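Local coordinates for protein putative aldehyde dehydrogenase (Burkholderia cenocepacia, PDB 4YWE) that binds calcium and magnesium ions and probably oxidises aldehydes with NAD or NADP as the electron acceptor, at residues Ala222-Thr233 and Met245-Glu256; Pro147-Trp157 and Gly175-Ala186. One frame throughout, in Å; residues are numbered along the deposited sequence.

Contact 1: residues Ala222-Thr233 and Met245-Glu256. With MG (magnesium ion), chain L.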
loop_
_atom_site.group_PDB
_atom_site.type_symbol
_atom_site.label_atom_id
_atom_site.label_comp_id
_atom_site.label_asym_id
_atom_site.label_seq_id
_atom_site.Cartn_x
_atom_site.Cartn_y
_atom_site.Cartn_z
ATOM N N ALA A 222 14.409 -6.043 29.957
ATOM C CA ALA A 222 13.074 -5.455 29.985
ATOM C C ALA A 222 13.032 -4.162 30.798
ATOM O O ALA A 222 12.196 -3.293 30.546
ATOM C CB ALA A 222 12.073 -6.459 30.538
ATOM N N ARG A 223 13.936 -4.037 31.767
ATOM C CA ARG A 223 13.990 -2.851 32.616
ATOM C C ARG A 223 14.837 -1.732 32.014
ATOM O O ARG A 223 14.718 -0.574 32.415
ATOM C CB ARG A 223 14.547 -3.200 33.998
ATOM C CG ARG A 223 13.716 -4.176 34.812
ATOM C CD ARG A 223 14.354 -4.378 36.178
ATOM N NE ARG A 223 13.855 -5.561 36.870
ATOM C CZ ARG A 223 12.828 -5.556 37.712
ATOM N NH1 ARG A 223 12.182 -4.427 37.968
ATOM N NH2 ARG A 223 12.446 -6.683 38.300
ATOM N N HIS A 224 15.696 -2.077 31.060
ATOM C CA HIS A 224 16.691 -1.131 30.564
ATOM C C HIS A 224 16.060 0.004 29.762
ATOM O O HIS A 224 15.319 -0.240 28.809
ATOM C CB HIS A 224 17.738 -1.851 29.712
ATOM C CG HIS A 224 19.066 -1.162 29.688
ATOM N ND1 HIS A 224 19.297 -0.016 28.958
ATOM C CD2 HIS A 224 20.231 -1.450 30.315
ATOM C CE1 HIS A 224 20.548 0.370 29.132
ATOM N NE2 HIS A 224 21.137 -0.483 29.951
ATOM N N PRO A 225 16.361 1.255 30.151
ATOM C CA PRO A 225 15.817 2.469 29.529
ATOM C C PRO A 225 16.446 2.788 28.175
ATOM O O PRO A 225 15.952 3.664 27.467
ATOM C CB PRO A 225 16.155 3.573 30.544
ATOM C CG PRO A 225 16.651 2.861 31.778
ATOM C CD PRO A 225 17.228 1.577 31.293
ATOM N N GLY A 226 17.524 2.089 27.830
ATOM C CA GLY A 226 18.232 2.333 26.585
ATOM C C GLY A 226 17.719 1.538 25.399
ATOM O O GLY A 226 18.258 1.637 24.298
ATOM N N ILE A 227 16.677 0.745 25.628
ATOM C CA ILE A 227 16.045 -0.036 24.569
ATOM C C ILE A 227 14.768 0.678 24.137
ATOM O O ILE A 227 14.087 1.287 24.961
ATOM C CB ILE A 227 15.776 -1.483 25.037
ATOM C CG1 ILE A 227 17.101 -2.188 25.333
ATOM C CG2 ILE A 227 14.987 -2.267 23.995
ATOM C CD1 ILE A 227 16.944 -3.598 25.846
ATOM N N ASP A 228 14.449 0.615 22.848
ATOM C CA ASP A 228 13.337 1.388 22.303
ATOM C C ASP A 228 12.124 0.528 21.956
ATOM O O ASP A 228 11.019 1.043 21.799
ATOM C CB ASP A 228 13.798 2.158 21.066
ATOM C CG ASP A 228 15.019 3.012 21.339
ATOM O OD1 ASP A 228 14.896 3.996 22.101
ATOM O OD2 ASP A 228 16.100 2.697 20.796
ATOM N N HIS A 229 12.336 -0.777 21.836
ATOM C CA HIS A 229 11.262 -1.706 21.494
ATOM C C HIS A 229 11.654 -3.126 21.879
ATOM O O HIS A 229 12.813 -3.516 21.741
ATOM C CB HIS A 229 10.935 -1.631 20.000
ATOM C CG HIS A 229 10.010 -2.710 19.527
ATOM N ND1 HIS A 229 8.637 -2.576 19.545
ATOM C CD2 HIS A 229 10.261 -3.942 19.024
ATOM C CE1 HIS A 229 8.084 -3.678 19.075
ATOM N NE2 HIS A 229 9.047 -4.523 18.751
ATOM N N ILE A 230 10.686 -3.895 22.363
ATOM C CA ILE A 230 10.957 -5.258 22.800
ATOM C C ILE A 230 10.098 -6.257 22.038
ATOM O O ILE A 230 8.883 -6.089 21.920
ATOM C CB ILE A 230 10.739 -5.410 24.318
ATOM C CG1 ILE A 230 11.667 -4.470 25.089
ATOM C CG2 ILE A 230 10.968 -6.853 24.747
ATOM C CD1 ILE A 230 11.519 -4.564 26.593
ATOM N N SER A 231 10.742 -7.298 21.522
ATOM C CA SER A 231 10.040 -8.402 20.885
ATOM C C SER A 231 10.065 -9.620 21.801
ATOM O O SER A 231 11.105 -10.257 21.970
ATOM C CB SER A 231 10.669 -8.736 19.531
ATOM O OG SER A 231 10.058 -9.876 18.953
ATOM N N PHE A 232 8.920 -9.937 22.398
ATOM C CA PHE A 232 8.849 -11.036 23.353
ATOM C C PHE A 232 8.111 -12.247 22.797
ATOM O O PHE A 232 7.079 -12.116 22.138
ATOM C CB PHE A 232 8.175 -10.578 24.652
ATOM C CG PHE A 232 8.040 -11.670 25.681
ATOM C CD1 PHE A 232 9.056 -11.907 26.593
ATOM C CD2 PHE A 232 6.901 -12.460 25.735
ATOM C CE1 PHE A 232 8.939 -12.910 27.537
ATOM C CE2 PHE A 232 6.779 -13.465 26.674
ATOM C CZ PHE A 232 7.797 -13.689 27.580
ATOM N N THR A 233 8.648 -13.429 23.086
ATOM C CA THR A 233 7.983 -14.686 22.774
ATOM C C THR A 233 8.162 -15.657 23.935
ATOM O O THR A 233 9.278 -16.083 24.228
ATOM C CB THR A 233 8.529 -15.328 21.487
ATOM O OG1 THR A 233 8.362 -14.423 20.389
ATOM C CG2 THR A 233 7.793 -16.623 21.190
ATOM N N MET A 245 7.334 -4.253 33.108
ATOM C CA MET A 245 8.689 -3.768 33.358
ATOM C C MET A 245 9.080 -2.696 32.346
ATOM O O MET A 245 9.667 -1.676 32.706
ATOM C CB MET A 245 9.700 -4.917 33.314
ATOM C CG MET A 245 9.702 -5.803 34.550
ATOM S SD MET A 245 10.970 -7.083 34.469
ATOM C CE MET A 245 10.569 -8.056 35.919
ATOM N N ALA A 246 8.750 -2.936 31.081
ATOM C CA ALA A 246 9.109 -2.014 30.009
ATOM C C ALA A 246 8.241 -0.760 30.038
ATOM O O ALA A 246 8.614 0.275 29.486
ATOM C CB ALA A 246 8.993 -2.705 28.663
ATOM N N ALA A 247 7.084 -0.858 30.686
ATOM C CA ALA A 247 6.159 0.264 30.782
ATOM C C ALA A 247 6.742 1.395 31.627
ATOM O O ALA A 247 6.314 2.546 31.523
ATOM C CB ALA A 247 4.831 -0.196 31.356
ATOM N N GLU A 248 7.721 1.062 32.463
ATOM C CA GLU A 248 8.391 2.057 33.295
ATOM C C GLU A 248 9.158 3.060 32.442
ATOM O O GLU A 248 9.321 4.219 32.825
ATOM C CB GLU A 248 9.333 1.378 34.290
ATOM C CG GLU A 248 8.619 0.620 35.399
ATOM C CD GLU A 248 7.822 1.534 36.311
ATOM O OE1 GLU A 248 8.182 2.726 36.425
ATOM O OE2 GLU A 248 6.832 1.064 36.913
ATOM N N ASN A 249 9.628 2.609 31.283
ATOM C CA ASN A 249 10.340 3.476 30.354
ATOM C C ASN A 249 9.487 3.768 29.123
ATOM O O ASN A 249 9.982 4.306 28.132
ATOM C CB ASN A 249 11.666 2.839 29.935
ATOM C CG ASN A 249 12.551 2.504 31.118
ATOM O OD1 ASN A 249 12.915 1.347 31.328
ATOM N ND2 ASN A 249 12.902 3.518 31.901
ATOM N N HIS A 250 8.209 3.405 29.202
ATOM C CA HIS A 250 7.264 3.561 28.094
ATOM C C HIS A 250 7.760 2.870 26.825
ATOM O O HIS A 250 7.622 3.397 25.721
ATOM C CB HIS A 250 6.996 5.044 27.819
ATOM C CG HIS A 250 6.439 5.781 28.996
ATOM N ND1 HIS A 250 5.110 5.712 29.355
ATOM C CD2 HIS A 250 7.032 6.598 29.900
ATOM C CE1 HIS A 250 4.907 6.456 30.428
ATOM N NE2 HIS A 250 6.057 7.004 30.778
ATOM N N VAL A 251 8.335 1.683 26.992
ATOM C CA VAL A 251 8.843 0.912 25.866
ATOM C C VAL A 251 7.782 -0.068 25.378
ATOM O O VAL A 251 7.297 -0.898 26.147
ATOM C CB VAL A 251 10.139 0.171 26.239
ATOM C CG1 VAL A 251 10.570 -0.757 25.108
ATOM C CG2 VAL A 251 11.238 1.168 26.573
ATOM N N PRO A 252 7.420 0.027 24.090
ATOM C CA PRO A 252 6.430 -0.869 23.484
ATOM C C PRO A 252 6.920 -2.313 23.426
ATOM O O PRO A 252 8.094 -2.555 23.133
ATOM C CB PRO A 252 6.250 -0.291 22.077
ATOM C CG PRO A 252 7.531 0.419 21.797
ATOM C CD PRO A 252 7.972 0.983 23.115
ATOM N N VAL A 253 6.029 -3.258 23.708
ATOM C CA VAL A 253 6.388 -4.672 23.717
ATOM C C VAL A 253 5.458 -5.470 22.817
ATOM O O VAL A 253 4.235 -5.374 22.929
ATOM C CB VAL A 253 6.360 -5.247 25.148
ATOM C CG1 VAL A 253 6.716 -6.727 25.134
ATOM C CG2 VAL A 253 7.304 -4.481 26.053
ATOM N N THR A 254 6.040 -6.258 21.921
ATOM C CA THR A 254 5.264 -7.197 21.122
ATOM C C THR A 254 5.191 -8.529 21.861
ATOM O O THR A 254 6.212 -9.066 22.288
ATOM C CB THR A 254 5.875 -7.399 19.726
ATOM O OG1 THR A 254 5.769 -6.179 18.982
ATOM C CG2 THR A 254 5.147 -8.506 18.976
ATOM N N LEU A 255 3.979 -9.052 22.025
ATOM C CA LEU A 255 3.775 -10.283 22.780
ATOM C C LEU A 255 3.366 -11.449 21.889
ATOM O O LEU A 255 2.252 -11.481 21.364
ATOM C CB LEU A 255 2.716 -10.075 23.866
ATOM C CG LEU A 255 3.052 -9.118 25.011
ATOM C CD1 LEU A 255 1.897 -9.051 25.994
ATOM C CD2 LEU A 255 4.328 -9.548 25.713
ATOM N N GLU A 256 4.272 -12.407 21.728
ATOM C CA GLU A 256 3.965 -13.651 21.029
ATOM C C GLU A 256 3.850 -14.781 22.044
ATOM O O GLU A 256 4.829 -15.463 22.342
ATOM C CB GLU A 256 5.037 -13.973 19.987
ATOM C CG GLU A 256 5.103 -12.985 18.834
ATOM C CD GLU A 256 4.021 -13.219 17.795
ATOM O OE1 GLU A 256 3.280 -14.217 17.913
ATOM O OE2 GLU A 256 3.914 -12.401 16.858
HETATM MG MG MG L . 8.138 4.891 24.268
HETATM O O HOH W 1 7.940 -6.864 16.724
HETATM O O HOH W 2 8.573 4.566 22.012
#
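Ile-230 and Val-253 sit side by side where the parallel strands 229-233 and 253-256 begin to pair, the two strands of a beta-alpha-beta unit whose crossover is helix 236-246. Four backbone hydrogen bonds join them, from Ile-230 N to Pro-252 O through to Glu-256 N on Phe-232 O. The side chain of Ile-230 leads from the sheet toward the helix end. Its CB lies 4.0 Å from Val-253 CG2; CG1, placed beside the backbone N by a chi1 of -60°, meets Val-251 CG1 at 3.9 Å; and CD1 ends 3.8 Å from Ala-246 CB. A branched, wholly apolar chain suits this buried corner, and the small Ala-246 lets its tip come close to the helix. Farther along, Phe-232 CD2 touches Leu-255 CD2 at 3.9 Å, while the ring also packs on Val-242 of the crossover helix. A Schellman motif closes helix 236-246, with Val-251 N bonded to Ala-246 O and His-250 N to Ala-247 O. Ala-246 O also accepts Asn-249 N, from the opposite face to Val-251 N. His-250, at positive phi, is the C' residue, and its carbonyl O binds a magnesium ion at 2.1 Å. Beyond the strands the extended Met-245 crosses Arg-223: SD lies 3.9 Å above one guanidinium face, displaced toward its rim, and CE lies 3.3 Å from Arg-223 NH2.

Contact 2: residues Pro147-Trp157 and Gly175-Ala186. With CA (calcium ion), chain K.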
loop_
_atom_site.group_PDB
_atom_site.type_symbol
_atom_site.label_atom_id
_atom_site.label_comp_id
_atom_site.label_asym_id
_atom_site.label_seq_id
_atom_site.Cartn_x
_atom_site.Cartn_y
_atom_site.Cartn_z
ATOM N N PRO A 147 13.579 3.065 11.964
ATOM C CA PRO A 147 13.786 2.060 13.010
ATOM C C PRO A 147 13.574 2.650 14.399
ATOM O O PRO A 147 13.736 3.857 14.576
ATOM C CB PRO A 147 15.245 1.637 12.810
ATOM C CG PRO A 147 15.880 2.788 12.099
ATOM C CD PRO A 147 14.811 3.324 11.198
ATOM N N HIS A 148 13.200 1.812 15.362
ATOM C CA HIS A 148 13.053 2.262 16.741
ATOM C C HIS A 148 14.399 2.729 17.282
ATOM O O HIS A 148 14.480 3.698 18.036
ATOM C CB HIS A 148 12.494 1.144 17.622
ATOM C CG HIS A 148 11.112 0.709 17.249
ATOM N ND1 HIS A 148 10.007 1.519 17.411
ATOM C CD2 HIS A 148 10.651 -0.455 16.734
ATOM C CE1 HIS A 148 8.929 0.874 17.006
ATOM N NE2 HIS A 148 9.291 -0.327 16.591
ATOM N N GLY A 149 15.454 2.029 16.880
ATOM C CA GLY A 149 16.793 2.293 17.374
ATOM C C GLY A 149 17.433 1.014 17.870
ATOM O O GLY A 149 17.995 0.245 17.089
ATOM N N VAL A 150 17.342 0.783 19.174
ATOM C CA VAL A 150 17.813 -0.463 19.757
ATOM C C VAL A 150 16.616 -1.333 20.121
ATOM O O VAL A 150 15.739 -0.911 20.875
ATOM C CB VAL A 150 18.702 -0.211 20.985
ATOM C CG1 VAL A 150 19.074 -1.528 21.646
ATOM C CG2 VAL A 150 19.947 0.566 20.585
ATOM N N THR A 151 16.579 -2.544 19.574
ATOM C CA THR A 151 15.486 -3.468 19.848
ATOM C C THR A 151 15.939 -4.607 20.751
ATOM O O THR A 151 17.003 -5.188 20.545
ATOM C CB THR A 151 14.899 -4.060 18.552
ATOM O OG1 THR A 151 15.948 -4.660 17.783
ATOM C CG2 THR A 151 14.226 -2.974 17.728
ATOM N N GLY A 152 15.125 -4.913 21.757
ATOM C CA GLY A 152 15.392 -6.028 22.646
ATOM C C GLY A 152 14.633 -7.264 22.211
ATOM O O GLY A 152 13.478 -7.174 21.790
ATOM N N HIS A 153 15.275 -8.422 22.314
ATOM C CA HIS A 153 14.678 -9.659 21.828
ATOM C C HIS A 153 14.741 -10.769 22.869
ATOM O O HIS A 153 15.824 -11.202 23.264
ATOM C CB HIS A 153 15.375 -10.108 20.541
ATOM C CG HIS A 153 15.358 -9.080 19.454
ATOM N ND1 HIS A 153 14.441 -9.099 18.425
ATOM C CD2 HIS A 153 16.144 -7.999 19.237
ATOM C CE1 HIS A 153 14.664 -8.075 17.620
ATOM N NE2 HIS A 153 15.693 -7.392 18.090
ATOM N N ILE A 154 13.574 -11.222 23.314
ATOM C CA ILE A 154 13.490 -12.358 24.221
ATOM C C ILE A 154 13.121 -13.600 23.419
ATOM O O ILE A 154 12.009 -13.710 22.904
ATOM C CB ILE A 154 12.481 -12.108 25.353
ATOM C CG1 ILE A 154 12.759 -10.767 26.035
ATOM C CG2 ILE A 154 12.524 -13.248 26.364
ATOM C CD1 ILE A 154 14.116 -10.687 26.694
ATOM N N VAL A 155 14.063 -14.529 23.312
ATOM C CA VAL A 155 13.880 -15.717 22.489
ATOM C C VAL A 155 13.776 -16.961 23.366
ATOM O O VAL A 155 14.617 -17.182 24.235
ATOM C CB VAL A 155 15.024 -15.854 21.467
ATOM C CG1 VAL A 155 14.809 -17.069 20.577
ATOM C CG2 VAL A 155 15.133 -14.586 20.632
ATOM N N PRO A 156 12.731 -17.773 23.145
ATOM C CA PRO A 156 12.514 -18.985 23.941
ATOM C C PRO A 156 13.317 -20.191 23.452
ATOM O O PRO A 156 14.094 -20.083 22.503
ATOM C CB PRO A 156 11.012 -19.231 23.787
ATOM C CG PRO A 156 10.688 -18.678 22.453
ATOM C CD PRO A 156 11.614 -17.510 22.222
ATOM N N TRP A 157 13.115 -21.331 24.107
ATOM C CA TRP A 157 13.936 -22.519 23.889
ATOM C C TRP A 157 13.368 -23.490 22.856
ATOM O O TRP A 157 14.078 -24.378 22.389
ATOM C CB TRP A 157 14.135 -23.257 25.218
ATOM C CG TRP A 157 12.866 -23.398 26.010
ATOM C CD1 TRP A 157 12.469 -22.624 27.062
ATOM C CD2 TRP A 157 11.823 -24.357 25.803
ATOM N NE1 TRP A 157 11.248 -23.045 27.526
ATOM C CE2 TRP A 157 10.827 -24.110 26.769
ATOM C CE3 TRP A 157 11.632 -25.408 24.900
ATOM C CZ2 TRP A 157 9.662 -24.869 26.857
ATOM C CZ3 TRP A 157 10.473 -26.158 24.984
ATOM C CH2 TRP A 157 9.505 -25.885 25.957
ATOM N N GLY A 175 16.448 -1.737 10.183
ATOM C CA GLY A 175 17.533 -0.814 10.465
ATOM C C GLY A 175 17.862 -0.647 11.938
ATOM O O GLY A 175 18.596 0.268 12.318
ATOM N N ASN A 176 17.324 -1.533 12.767
ATOM C CA ASN A 176 17.572 -1.485 14.204
ATOM C C ASN A 176 18.853 -2.225 14.579
ATOM O O ASN A 176 19.321 -3.094 13.842
ATOM C CB ASN A 176 16.392 -2.087 14.974
ATOM C CG ASN A 176 15.081 -1.386 14.679
ATOM O OD1 ASN A 176 14.760 -0.364 15.285
ATOM N ND2 ASN A 176 14.309 -1.939 13.750
ATOM N N ALA A 177 19.417 -1.866 15.728
ATOM C CA ALA A 177 20.499 -2.636 16.332
ATOM C C ALA A 177 19.894 -3.516 17.420
ATOM O O ALA A 177 18.989 -3.086 18.133
ATOM C CB ALA A 177 21.571 -1.722 16.898
ATOM N N CYS A 178 20.387 -4.743 17.549
ATOM C CA CYS A 178 19.682 -5.748 18.341
ATOM C C CYS A 178 20.411 -6.193 19.605
ATOM O O CYS A 178 21.626 -6.387 19.606
ATOM C CB CYS A 178 19.392 -6.974 17.472
ATOM S SG CYS A 178 18.472 -6.596 15.966
ATOM N N VAL A 179 19.644 -6.352 20.679
ATOM C CA VAL A 179 20.132 -6.951 21.914
ATOM C C VAL A 179 19.278 -8.177 22.202
ATOM O O VAL A 179 18.063 -8.068 22.364
ATOM C CB VAL A 179 20.092 -5.960 23.087
ATOM C CG1 VAL A 179 20.579 -6.634 24.363
ATOM C CG2 VAL A 179 20.930 -4.733 22.771
ATOM N N VAL A 180 19.913 -9.343 22.260
ATOM C CA VAL A 180 19.180 -10.600 22.354
ATOM C C VAL A 180 19.447 -11.335 23.664
ATOM O O VAL A 180 20.596 -11.561 24.043
ATOM C CB VAL A 180 19.516 -11.514 21.161
ATOM C CG1 VAL A 180 18.717 -12.807 21.235
ATOM C CG2 VAL A 180 19.261 -10.791 19.847
ATOM N N LYS A 181 18.369 -11.710 24.347
ATOM C CA LYS A 181 18.455 -12.553 25.531
ATOM C C LYS A 181 17.769 -13.885 25.243
ATOM O O LYS A 181 16.576 -14.039 25.500
ATOM C CB LYS A 181 17.813 -11.868 26.740
ATOM C CG LYS A 181 18.518 -12.124 28.070
ATOM C CD LYS A 181 18.535 -13.600 28.447
ATOM C CE LYS A 181 17.134 -14.134 28.697
ATOM N NZ LYS A 181 17.155 -15.566 29.113
ATOM N N PRO A 182 18.523 -14.852 24.700
ATOM C CA PRO A 182 17.957 -16.160 24.361
ATOM C C PRO A 182 17.704 -17.019 25.600
ATOM O O PRO A 182 18.137 -16.661 26.695
ATOM C CB PRO A 182 19.030 -16.777 23.466
ATOM C CG PRO A 182 20.302 -16.171 23.952
ATOM C CD PRO A 182 19.958 -14.767 24.372
ATOM N N ALA A 183 17.008 -18.137 25.419
ATOM C CA ALA A 183 16.574 -18.971 26.537
ATOM C C ALA A 183 17.715 -19.772 27.150
ATOM O O ALA A 183 18.576 -20.287 26.441
ATOM C CB ALA A 183 15.466 -19.907 26.090
ATOM N N GLU A 184 17.701 -19.886 28.475
ATOM C CA GLU A 184 18.745 -20.600 29.201
ATOM C C GLU A 184 18.677 -22.108 28.970
ATOM O O GLU A 184 19.659 -22.820 29.182
ATOM C CB GLU A 184 18.654 -20.300 30.701
ATOM C CG GLU A 184 17.291 -20.574 31.324
ATOM C CD GLU A 184 16.357 -19.375 31.257
ATOM O OE1 GLU A 184 16.294 -18.720 30.195
ATOM O OE2 GLU A 184 15.689 -19.084 32.272
ATOM N N ASP A 185 17.519 -22.590 28.533
ATOM C CA ASP A 185 17.332 -24.020 28.311
ATOM C C ASP A 185 17.823 -24.453 26.931
ATOM O O ASP A 185 18.103 -25.630 26.714
ATOM C CB ASP A 185 15.861 -24.395 28.497
ATOM C CG ASP A 185 15.454 -24.437 29.960
ATOM O OD1 ASP A 185 16.098 -25.177 30.733
ATOM O OD2 ASP A 185 14.502 -23.723 30.337
ATOM N N ALA A 186 17.927 -23.499 26.009
ATOM C CA ALA A 186 18.452 -23.766 24.669
ATOM C C ALA A 186 18.781 -22.467 23.938
ATOM O O ALA A 186 17.884 -21.687 23.615
ATOM C CB ALA A 186 17.461 -24.592 23.856
HETATM CA CA CA K . 19.484 -27.784 26.428
HETATM O O HOH W 3 16.916 -19.353 22.871
HETATM O O HOH W 4 17.584 -28.828 27.522
HETATM O O HOH W 5 20.035 -26.680 28.654
#
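The imidazole of His-153 has Val-179 O at its edge, in the ring plane, while Cys-178 SG approaches obliquely, 3.6 Å from His-153 NE2. That nitrogen is hydrogen-bonded to Thr-151 OG1 at 2.8 Å, and ND1 to Ser-167, so a residue polar at both nitrogens suits this buried place and its ring is held against rotation. The indole of Trp-157 has Ala-183 CB at its edge and lies alongside Asp-185, ring and carboxylate planes 87° apart; a chi1 of 45° sets CG between backbone N and carbonyl carbon, with Trp-157 CB 3.8 Å from Ala-186 CB. At the other end Asn-176 OD1 accepts Gly-149 N at 3.0 Å in the carbonyl plane, while ND2 donates to Phe-476 O and Ala-171 O, so an amide, acceptor and donor at once, suits this buried place. Gly-149 and Gly-175 have positive phi angles that suit glycine. Between these ends strands 150-155 and 177-182 run parallel, their axes approaching to 4.7 Å, and Asp-185 O binds calcium at 2.6 Å just beyond them. Helix 160-174 makes the beta-alpha-beta crossover and covers Thr-151, His-153 and Cys-178; helix 48-63 packs on Val-150 and Val-179, and strands 229-233 and 207-209 flank the pair.

Contacts 1 and 2 are two beta-alpha-beta units of one sheet, with strand 207-209 and its flanking helices between them in the chain and centres about 11 Å apart. Strand 229-233 of contact 1 lies directly beside strand 150-155 of contact 2, and the seam is probably hydrogen-bonded from His-229 O to Gly-152 N at 2.7 Å and from Ser-231 N to Gly-152 O at 2.8 Å. Near the strand starts the rings of His-148 and His-229 stack, and Asp-228 OD2 accepts Val-150 N. Across the pair the strand order is therefore 177-182, 150-155, 229-233, 253-256. The last of these ends at Glu-256, the predicted active-site residue, whereas the far strand leads to Asp-185, which shares the calcium with Val-32 and Asp-99.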